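Local atomic coordinates of endo-xylogalacturonan hydrolase A (Aspergillus tubingensis, PDB entry 4C2L), a protein that degrades xylogalacturonan, a xylose-substituted galacturonan of the hairy regions of pectin, as a secreted hydrolase of glycoside hydrolase family 28. Residues G111-G117 and L149-P155. Numbering follows the deposited sequence.
Sequences GVIDGNG and LRQKNPP. With SO4 (sulfate ion), chain G.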
loop_
_atom_site.group_PDB
_atom_site.type_symbol
_atom_site.label_atom_id
_atom_site.label_comp_id
_atom_site.label_asym_id
_atom_site.label_seq_id
_atom_site.Cartn_x
_atom_site.Cartn_y
_atom_site.Cartn_z
ATOM N N GLY A 111 -20.615 -2.239 5.679
ATOM C CA GLY A 111 -20.042 -3.288 4.809
ATOM C C GLY A 111 -18.636 -3.707 5.211
ATOM O O GLY A 111 -17.783 -2.864 5.503
ATOM N N VAL A 112 -18.382 -5.014 5.195
ATOM C CA VAL A 112 -17.076 -5.542 5.566
ATOM C C VAL A 112 -16.663 -6.603 4.549
ATOM O O VAL A 112 -17.468 -7.479 4.203
ATOM C CB VAL A 112 -17.114 -6.185 6.980
ATOM C CG1 VAL A 112 -15.765 -6.809 7.320
ATOM C CG2 VAL A 112 -17.482 -5.148 8.039
ATOM N N ILE A 113 -15.426 -6.510 4.059
ATOM C CA ILE A 113 -14.848 -7.570 3.229
ATOM C C ILE A 113 -13.790 -8.210 4.115
ATOM O O ILE A 113 -12.802 -7.567 4.478
ATOM C CB ILE A 113 -14.220 -7.020 1.921
ATOM C CG1 ILE A 113 -15.272 -6.253 1.106
ATOM C CG2 ILE A 113 -13.604 -8.158 1.097
ATOM C CD1 ILE A 113 -14.693 -5.436 -0.048
ATOM N N ASP A 114 -14.006 -9.472 4.460
ATOM C CA ASP A 114 -13.139 -10.195 5.380
ATOM C C ASP A 114 -12.293 -11.180 4.574
ATOM O O ASP A 114 -12.816 -12.192 4.104
ATOM C CB ASP A 114 -14.014 -10.940 6.414
ATOM C CG ASP A 114 -13.199 -11.673 7.493
ATOM O OD1 ASP A 114 -11.958 -11.737 7.416
ATOM O OD2 ASP A 114 -13.826 -12.200 8.451
ATOM N N GLY A 115 -10.991 -10.902 4.448
ATOM C CA GLY A 115 -10.067 -11.793 3.742
ATOM C C GLY A 115 -9.703 -13.076 4.454
ATOM O O GLY A 115 -9.097 -13.963 3.845
ATOM N N ASN A 116 -10.064 -13.179 5.738
ATOM C CA ASN A 116 -9.904 -14.404 6.518
ATOM C C ASN A 116 -8.461 -14.902 6.462
ATOM O O ASN A 116 -8.197 -16.083 6.226
ATOM C CB ASN A 116 -10.892 -15.469 6.003
ATOM C CG ASN A 116 -11.200 -16.557 7.020
ATOM O OD1 ASN A 116 -10.714 -16.543 8.157
ATOM N ND2 ASN A 116 -12.039 -17.517 6.604
ATOM N N GLY A 117 -7.530 -13.985 6.708
ATOM C CA GLY A 117 -6.126 -14.209 6.406
ATOM C C GLY A 117 -5.317 -15.001 7.412
ATOM O O GLY A 117 -4.162 -15.300 7.153
ATOM N N LEU A 149 -16.102 1.268 3.191
ATOM C CA LEU A 149 -16.157 -0.075 3.745
ATOM C C LEU A 149 -14.935 -0.417 4.563
ATOM O O LEU A 149 -13.955 0.326 4.562
ATOM C CB LEU A 149 -16.411 -1.092 2.633
ATOM C CG LEU A 149 -15.516 -1.026 1.419
ATOM C CD1 LEU A 149 -14.233 -1.775 1.754
ATOM C CD2 LEU A 149 -16.240 -1.657 0.240
ATOM N N ARG A 150 -15.023 -1.528 5.277
ATOM C CA ARG A 150 -13.916 -2.064 6.040
ATOM C C ARG A 150 -13.344 -3.265 5.291
ATOM O O ARG A 150 -14.098 -4.123 4.813
ATOM C CB ARG A 150 -14.422 -2.527 7.398
ATOM C CG ARG A 150 -13.376 -3.214 8.257
ATOM C CD ARG A 150 -13.928 -3.583 9.628
ATOM N NE ARG A 150 -12.918 -4.317 10.377
ATOM C CZ ARG A 150 -13.178 -5.212 11.329
ATOM N NH1 ARG A 150 -14.437 -5.487 11.671
ATOM N NH2 ARG A 150 -12.170 -5.825 11.942
ATOM N N GLN A 151 -12.015 -3.319 5.218
ATOM C CA GLN A 151 -11.320 -4.508 4.748
ATOM C C GLN A 151 -10.614 -5.102 5.945
ATOM O O GLN A 151 -9.826 -4.418 6.610
ATOM C CB GLN A 151 -10.311 -4.149 3.653
ATOM C CG GLN A 151 -10.967 -3.653 2.368
ATOM C CD GLN A 151 -9.936 -3.120 1.386
ATOM O OE1 GLN A 151 -8.882 -2.642 1.789
ATOM N NE2 GLN A 151 -10.236 -3.191 0.105
ATOM N N LYS A 152 -10.891 -6.378 6.214
ATOM C CA LYS A 152 -10.447 -7.057 7.429
ATOM C C LYS A 152 -9.575 -8.268 7.089
ATOM O O LYS A 152 -9.969 -9.098 6.269
ATOM C CB LYS A 152 -11.695 -7.543 8.189
ATOM C CG LYS A 152 -11.403 -8.369 9.427
ATOM C CD LYS A 152 -12.722 -8.816 10.049
ATOM C CE LYS A 152 -12.479 -9.819 11.164
ATOM N NZ LYS A 152 -13.793 -10.158 11.792
ATOM N N ASN A 153 -8.391 -8.337 7.695
ATOM C CA ASN A 153 -7.538 -9.531 7.662
ATOM C C ASN A 153 -7.286 -10.117 6.265
ATOM O O ASN A 153 -7.569 -11.289 6.008
ATOM C CB ASN A 153 -8.079 -10.598 8.626
ATOM C CG ASN A 153 -8.156 -10.105 10.058
ATOM O OD1 ASN A 153 -7.423 -9.183 10.446
ATOM N ND2 ASN A 153 -9.035 -10.728 10.871
ATOM N N PRO A 154 -6.728 -9.308 5.355
ATOM C CA PRO A 154 -6.325 -9.859 4.051
ATOM C C PRO A 154 -5.173 -10.842 4.246
ATOM O O PRO A 154 -4.340 -10.647 5.131
ATOM C CB PRO A 154 -5.805 -8.627 3.311
ATOM C CG PRO A 154 -5.281 -7.738 4.405
ATOM C CD PRO A 154 -6.314 -7.905 5.507
ATOM N N PRO A 155 -5.115 -11.906 3.429
ATOM C CA PRO A 155 -3.976 -12.827 3.515
ATOM C C PRO A 155 -2.646 -12.111 3.228
ATOM O O PRO A 155 -1.602 -12.497 3.754
ATOM C CB PRO A 155 -4.238 -13.830 2.384
ATOM C CG PRO A 155 -5.673 -13.712 2.052
ATOM C CD PRO A 155 -6.182 -12.367 2.512
HETATM S S SO4 G . -13.472 -7.884 14.490
HETATM O O1 SO4 G . -12.418 -6.845 14.443
HETATM O O2 SO4 G . -14.389 -7.798 13.327
HETATM O O3 SO4 G . -14.270 -7.699 15.717
HETATM O O4 SO4 G . -12.814 -9.212 14.508
HETATM O O HOH W 1 -10.602 -12.724 9.613
HETATM O O HOH W 2 -15.720 -11.008 9.991
#
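Lys152 and Asp114 both turn CG anti to the backbone N (chi1 175° and -176°), and the lysine chain then runs fully extended past the carboxylate. Lys152 CD lies 3.9 Å from Asp114 CG. The salt bridge from Lys152 NZ to Asp114 OD2 is long, at 3.9 Å, and a water bridges the same two atoms. Arg150 is extended on the same face, with Arg150 CD 4.2 Å from Val112 CG2. Lys152 CD lies over one face of the Arg150 guanidinium, toward the rim. A sulfate, probably from the crystallisation liquor, sits at the guanidinium edge. It takes bonds from Arg150 NH1 and NH2, and Lys152 NZ also donates to it. Arg150 NH2 also forms a salt bridge with Asp176.

The strands are neighbouring rungs of the right-handed parallel beta-helix of family 28. Four backbone bonds join them, including Ile113 N to Arg150 O at 2.8 Å. On the opposite face Ile113 CD1 meets Leu149 CD2 at 4.1 Å, near Leu135 of strand 134-139.

At the end of strand 112-114, Asp114 OD1 accepts from Asn116 N at 2.9 Å, forming an Asx turn. The donor stands above the carboxylate plane. A second water links Asp114 OD1 to Asn153 ND2, while Asn153 OD1 accepts from Asn178 N.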